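Local coordinates for protein type II secretion ATPase XpsE (Xanthomonas campestris, PDB 2D28) that is a type II secretion ATPase, represented here by its N-terminal domain, at residues H54-L64 with W109-Y117. The protein carries 1 engineered substitution. Numbering follows the deposited sequence.
Sequences HAETCAEVLGL and WIADPYDDY
His54 and Asp112 join helix 51-62 to the loop that follows strand 105-110. NE2 of His54 donates to OD1 of Asp112 at 2.8 Å with an N-H...O angle of 157°, meeting the oxygen nearly along its C-O axis. Although the side chains run roughly at right angles, imidazole and carboxylate are nearly coplanar, the geometry of a His-carboxylate pair. The imidazole reaches across to the loop because its CG lies anti to the backbone N (chi1 176°). OD1 also forms a salt bridge with Arg137, whose charge would be expected to keep the carboxylate ionised.

Beside this pair stands the Tyr114 ring, which turns its edge to His54 and Cys58. Its CE2 comes within 3.5 Å of His54 CE1; the two rings meet along their edges, neither over the face of the other, with planes 38° apart. The sulfur of Cys58, one helical turn on from His54, approaches the same edge, with SG 3.8 Å from CD2 of Tyr114 in a sulfur-aromatic contact.

Pro113 supplies the apolar half. Its ring faces the helix in a type I turn spanning Asp112 to Asp115, and three side chains gather on it: CB of Cys58 touches CG of Pro113 at 3.7 Å, while CD1 of Leu62 and CD1 of Leu64 both converge on its CB. Gly63, the first residue past the helix, has positive phi, and the chain turns there; CD1 of Leu64 then lies against the proline. CD1 of Leu62 additionally rests 3.5 Å from the carbonyl O of Pro113.

Beyond the proline, Val134 of strand 130-134 touches both Pro113 and Leu64, extending the apolar patch to the mixed sheet. Arg137 of helix 137-147 borders the polar end, and Ala6 of helix 6-16 packs on Tyr114, so the loop leading into helix 116-126 links the N-terminal helices to the sheet of the MshEN region.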
ATOM      1  N   HIS A  54       1.859   9.963   0.670  1.00 12.24           N
ATOM      2  CA  HIS A  54       2.388   8.605   0.841  1.00 12.24           C
ATOM      3  C   HIS A  54       2.158   7.779  -0.430  1.00 11.34           C
ATOM      4  O   HIS A  54       3.137   7.286  -1.075  1.00 12.94           O
ATOM      5  CB  HIS A  54       1.832   7.914   2.086  1.00 12.54           C
ATOM      6  CG  HIS A  54       2.293   6.487   2.200  1.00 23.04           C
ATOM      7  ND1 HIS A  54       3.185   5.938   1.314  1.00 43.58           N
ATOM      8  CD2 HIS A  54       2.008   5.505   3.068  1.00 38.34           C
ATOM      9  CE1 HIS A  54       3.410   4.674   1.631  1.00 42.22           C
ATOM     10  NE2 HIS A  54       2.673   4.372   2.663  1.00 29.78           N
ATOM     11  N   ALA A  55       0.903   7.644  -0.829  1.00 11.48           N
ATOM     12  CA  ALA A  55       0.517   6.909  -2.056  1.00 12.60           C
ATOM     13  C   ALA A  55       1.264   7.430  -3.280  1.00 14.04           C
ATOM     14  O   ALA A  55       1.865   6.658  -4.096  1.00 13.74           O
ATOM     15  CB  ALA A  55      -1.017   6.997  -2.300  1.00 12.37           C
ATOM     16  N   GLU A  56       1.203   8.751  -3.474  1.00 14.55           N
ATOM     17  CA  GLU A  56       1.887   9.364  -4.597  1.00 15.93           C
ATOM     18  C   GLU A  56       3.340   9.014  -4.787  1.00 15.57           C
ATOM     19  O   GLU A  56       3.814   8.650  -5.921  1.00 14.43           O
ATOM     20  CB  GLU A  56       1.823  10.901  -4.461  1.00 17.12           C
ATOM     21  CG  GLU A  56       2.372  11.618  -5.700  1.00 19.93           C
ATOM     22  CD  GLU A  56       1.304  11.924  -6.738  1.00 29.52           C
ATOM     23  OE1 GLU A  56       0.157  11.381  -6.593  1.00 30.16           O
ATOM     24  OE2 GLU A  56       1.611  12.722  -7.674  1.00 25.56           O
ATOM     25  N   THR A  57       4.061   9.119  -3.673  1.00 14.13           N
ATOM     26  CA  THR A  57       5.463   8.902  -3.667  1.00 14.23           C
ATOM     27  C   THR A  57       5.816   7.421  -3.865  1.00 13.70           C
ATOM     28  O   THR A  57       6.776   7.117  -4.558  1.00 12.37           O
ATOM     29  CB  THR A  57       6.050   9.475  -2.385  1.00 15.29           C
ATOM     30  OG1 THR A  57       5.613  10.842  -2.321  1.00 15.96           O
ATOM     31  CG2 THR A  57       7.596   9.538  -2.519  1.00 16.16           C
ATOM     32  N   CYS A  58       5.095   6.526  -3.172  1.00 13.46           N
ATOM     33  CA  CYS A  58       5.232   5.092  -3.399  1.00 12.91           C
ATOM     34  C   CYS A  58       5.091   4.800  -4.903  1.00 13.33           C
ATOM     35  O   CYS A  58       5.914   4.116  -5.497  1.00 12.39           O
ATOM     36  CB  CYS A  58       4.154   4.341  -2.620  1.00 12.02           C
ATOM     37  SG  CYS A  58       4.486   4.235  -0.886  1.00 14.82           S
ATOM     38  N   ALA A  59       4.100   5.391  -5.543  1.00 14.39           N
ATOM     39  CA  ALA A  59       3.867   5.148  -6.949  1.00 15.46           C
ATOM     40  C   ALA A  59       4.979   5.674  -7.840  1.00 15.56           C
ATOM     41  O   ALA A  59       5.412   4.966  -8.735  1.00 14.85           O
ATOM     42  CB  ALA A  59       2.561   5.741  -7.360  1.00 17.43           C
ATOM     43  N   GLU A  60       5.498   6.866  -7.549  1.00 16.12           N
ATOM     44  CA  GLU A  60       6.619   7.405  -8.292  1.00 16.44           C
ATOM     45  C   GLU A  60       7.796   6.549  -8.152  1.00 15.11           C
ATOM     46  O   GLU A  60       8.493   6.361  -9.101  1.00 17.09           O
ATOM     47  CB  GLU A  60       7.099   8.787  -7.822  1.00 16.93           C
ATOM     48  CG  GLU A  60       6.158   9.916  -8.079  1.00 19.03           C
ATOM     49  CD  GLU A  60       6.508  11.197  -7.263  1.00 21.59           C
ATOM     50  OE1 GLU A  60       7.354  11.228  -6.302  1.00 21.08           O
ATOM     51  OE2 GLU A  60       5.957  12.215  -7.640  1.00 19.45           O
ATOM     52  N   VAL A  61       8.129   6.120  -6.951  1.00 13.60           N
ATOM     53  CA  VAL A  61       9.413   5.486  -6.770  1.00 13.42           C
ATOM     54  C   VAL A  61       9.393   4.123  -7.380  1.00 13.41           C
ATOM     55  O   VAL A  61      10.431   3.640  -7.930  1.00 14.65           O
ATOM     56  CB  VAL A  61       9.856   5.415  -5.290  1.00 13.10           C
ATOM     57  CG1 VAL A  61      10.966   4.467  -5.113  1.00 11.87           C
ATOM     58  CG2 VAL A  61      10.238   6.825  -4.796  1.00 17.75           C
ATOM     59  N   LEU A  62       8.235   3.478  -7.310  1.00 12.27           N
ATOM     60  CA  LEU A  62       8.141   2.084  -7.731  1.00 11.78           C
ATOM     61  C   LEU A  62       7.592   1.956  -9.165  1.00 11.53           C
ATOM     62  O   LEU A  62       7.558   0.857  -9.709  1.00 11.04           O
ATOM     63  CB  LEU A  62       7.327   1.258  -6.729  1.00 11.36           C
ATOM     64  CG  LEU A  62       7.962   0.987  -5.368  1.00 14.56           C
ATOM     65  CD1 LEU A  62       6.879   0.372  -4.458  1.00 13.37           C
ATOM     66  CD2 LEU A  62       9.205   0.071  -5.448  1.00 16.76           C
ATOM     67  N   GLY A  63       7.186   3.063  -9.791  1.00 11.27           N
ATOM     68  CA  GLY A  63       6.670   3.029 -11.143  1.00 10.64           C
ATOM     69  C   GLY A  63       5.328   2.343 -11.276  1.00  9.77           C
ATOM     70  O   GLY A  63       5.002   1.807 -12.305  1.00 10.54           O
ATOM     71  N   LEU A  64       4.532   2.358 -10.201  1.00 11.94           N
ATOM     72  CA  LEU A  64       3.300   1.610 -10.174  1.00 11.00           C
ATOM     73  C   LEU A  64       2.154   2.571 -10.418  1.00 11.94           C
ATOM     74  O   LEU A  64       2.216   3.753 -10.026  1.00 11.96           O
ATOM     75  CB  LEU A  64       3.095   0.969  -8.781  1.00 10.35           C
ATOM     76  CG  LEU A  64       3.974  -0.256  -8.462  1.00 11.54           C
ATOM     77  CD1 LEU A  64       3.897  -0.552  -6.999  1.00 10.78           C
ATOM     78  CD2 LEU A  64       3.690  -1.466  -9.317  1.00 13.84           C
ATOM     79  N   TRP A 109      -4.918  -3.892  -4.880  1.00 11.02           N
ATOM     80  CA  TRP A 109      -4.828  -2.539  -4.418  1.00  9.97           C
ATOM     81  C   TRP A 109      -4.044  -2.527  -3.098  1.00 11.81           C
ATOM     82  O   TRP A 109      -4.446  -3.213  -2.119  1.00 11.11           O
ATOM     83  CB  TRP A 109      -6.252  -2.046  -4.212  1.00 10.18           C
ATOM     84  CG  TRP A 109      -6.508  -0.618  -4.360  1.00 14.11           C
ATOM     85  CD1 TRP A 109      -5.650   0.342  -4.900  1.00 17.48           C
ATOM     86  CD2 TRP A 109      -7.688   0.100  -3.969  1.00 15.12           C
ATOM     87  NE1 TRP A 109      -6.251   1.564  -4.866  1.00 14.60           N
ATOM     88  CE2 TRP A 109      -7.493   1.444  -4.299  1.00 16.01           C
ATOM     89  CE3 TRP A 109      -8.856  -0.246  -3.285  1.00 18.61           C
ATOM     90  CZ2 TRP A 109      -8.439   2.432  -4.020  1.00 17.91           C
ATOM     91  CZ3 TRP A 109      -9.803   0.740  -3.042  1.00 20.03           C
ATOM     92  CH2 TRP A 109      -9.568   2.061  -3.383  1.00 17.42           C
ATOM     93  N   ILE A 110      -2.983  -1.720  -3.013  1.00  9.98           N
ATOM     94  CA  ILE A 110      -2.074  -1.849  -1.886  1.00 10.87           C
ATOM     95  C   ILE A 110      -1.641  -0.495  -1.386  1.00  9.45           C
ATOM     96  O   ILE A 110      -1.331   0.431  -2.230  1.00  9.38           O
ATOM     97  CB  ILE A 110      -0.862  -2.781  -2.323  1.00 10.58           C
ATOM     98  CG1 ILE A 110       0.111  -3.027  -1.206  1.00 12.16           C
ATOM     99  CG2 ILE A 110      -0.152  -2.165  -3.548  1.00 12.69           C
ATOM    100  CD1 ILE A 110       1.026  -4.162  -1.410  1.00 12.15           C
ATOM    101  N   ALA A 111      -1.659  -0.318  -0.065  1.00  8.40           N
ATOM    102  CA  ALA A 111      -1.219   0.955   0.553  1.00  9.46           C
ATOM    103  C   ALA A 111       0.280   1.137   0.635  1.00  9.96           C
ATOM    104  O   ALA A 111       0.806   2.285   0.446  1.00 10.14           O
ATOM    105  CB  ALA A 111      -1.883   1.205   1.942  1.00 10.10           C
ATOM    106  N   ASP A 112       0.954   0.014   0.909  1.00 10.29           N
ATOM    107  CA  ASP A 112       2.371  -0.023   1.199  1.00 10.97           C
ATOM    108  C   ASP A 112       3.113  -0.956   0.244  1.00 10.83           C
ATOM    109  O   ASP A 112       3.618  -1.994   0.633  1.00 11.56           O
ATOM    110  CB  ASP A 112       2.622  -0.400   2.646  1.00 11.32           C
ATOM    111  CG  ASP A 112       1.969   0.551   3.641  1.00 15.72           C
ATOM    112  OD1 ASP A 112       1.921   1.801   3.417  1.00 14.46           O
ATOM    113  OD2 ASP A 112       1.496   0.120   4.702  1.00 15.33           O
ATOM    114  N   PRO A 113       3.258  -0.547  -0.999  1.00 10.53           N
ATOM    115  CA  PRO A 113       3.893  -1.409  -2.027  1.00  9.14           C
ATOM    116  C   PRO A 113       5.383  -1.638  -1.924  1.00 10.82           C
ATOM    117  O   PRO A 113       5.888  -2.468  -2.682  1.00 12.47           O
ATOM    118  CB  PRO A 113       3.514  -0.710  -3.322  1.00 10.82           C
ATOM    119  CG  PRO A 113       3.444   0.714  -2.939  1.00 10.13           C
ATOM    120  CD  PRO A 113       2.792   0.722  -1.579  1.00 10.03           C
ATOM    121  N   TYR A 114       6.045  -0.950  -1.013  1.00 11.07           N
ATOM    122  CA  TYR A 114       7.429  -1.184  -0.638  1.00 12.68           C
ATOM    123  C   TYR A 114       7.600  -2.362   0.355  1.00 14.03           C
ATOM    124  O   TYR A 114       8.725  -2.693   0.676  1.00 15.79           O
ATOM    125  CB  TYR A 114       8.003   0.071   0.019  1.00 11.40           C
ATOM    126  CG  TYR A 114       7.257   0.550   1.206  1.00 13.87           C
ATOM    127  CD1 TYR A 114       7.503   0.051   2.468  1.00 10.16           C
ATOM    128  CD2 TYR A 114       6.234   1.514   1.052  1.00 14.76           C
ATOM    129  CE1 TYR A 114       6.769   0.523   3.567  1.00 16.60           C
ATOM    130  CE2 TYR A 114       5.508   1.958   2.084  1.00 11.79           C
ATOM    131  CZ  TYR A 114       5.746   1.461   3.330  1.00 13.44           C
ATOM    132  OH  TYR A 114       4.954   1.906   4.347  1.00 18.24           O
ATOM    133  N   ASP A 115       6.495  -2.946   0.854  1.00 12.26           N
ATOM    134  CA  ASP A 115       6.566  -3.936   1.926  1.00 12.62           C
ATOM    135  C   ASP A 115       6.622  -5.336   1.295  1.00 11.58           C
ATOM    136  O   ASP A 115       5.597  -5.948   1.009  1.00 11.55           O
ATOM    137  CB  ASP A 115       5.369  -3.760   2.878  1.00 11.51           C
ATOM    138  CG  ASP A 115       5.461  -4.645   4.088  1.00 17.11           C
ATOM    139  OD1 ASP A 115       6.233  -5.651   4.045  1.00 11.30           O
ATOM    140  OD2 ASP A 115       4.732  -4.389   5.053  1.00 16.87           O
ATOM    141  N   ASP A 116       7.844  -5.755   1.009  1.00 12.76           N
ATOM    142  CA  ASP A 116       8.082  -6.995   0.339  1.00 13.99           C
ATOM    143  C   ASP A 116       7.612  -8.212   1.194  1.00 14.32           C
ATOM    144  O   ASP A 116       7.222  -9.213   0.635  1.00 10.59           O
ATOM    145  CB  ASP A 116       9.559  -7.115  -0.074  1.00 16.44           C
ATOM    146  CG  ASP A 116      10.486  -7.076   1.066  1.00 19.02           C
ATOM    147  OD1 ASP A 116      10.743  -5.950   1.560  1.00 16.54           O
ATOM    148  OD2 ASP A 116      11.024  -8.131   1.535  1.00 20.14           O
ATOM    149  N   TYR A 117       7.578  -8.072   2.513  1.00 12.37           N
ATOM    150  CA  TYR A 117       7.038  -9.149   3.383  1.00 13.01           C
ATOM    151  C   TYR A 117       5.560  -9.399   3.099  1.00 11.60           C
ATOM    152  O   TYR A 117       5.118 -10.516   2.845  1.00 11.41           O
ATOM    153  CB  TYR A 117       7.239  -8.766   4.880  1.00 14.36           C
ATOM    154  CG  TYR A 117       6.640  -9.778   5.820  1.00 13.37           C
ATOM    155  CD1 TYR A 117       7.342 -10.957   6.168  1.00 14.58           C
ATOM    156  CD2 TYR A 117       5.317  -9.685   6.188  1.00 14.70           C
ATOM    157  CE1 TYR A 117       6.721 -11.930   6.996  1.00 12.65           C
ATOM    158  CE2 TYR A 117       4.718 -10.628   6.983  1.00 14.81           C
ATOM    159  CZ  TYR A 117       5.434 -11.766   7.379  1.00 17.37           C
ATOM    160  OH  TYR A 117       4.776 -12.717   8.144  1.00 17.18           O
TER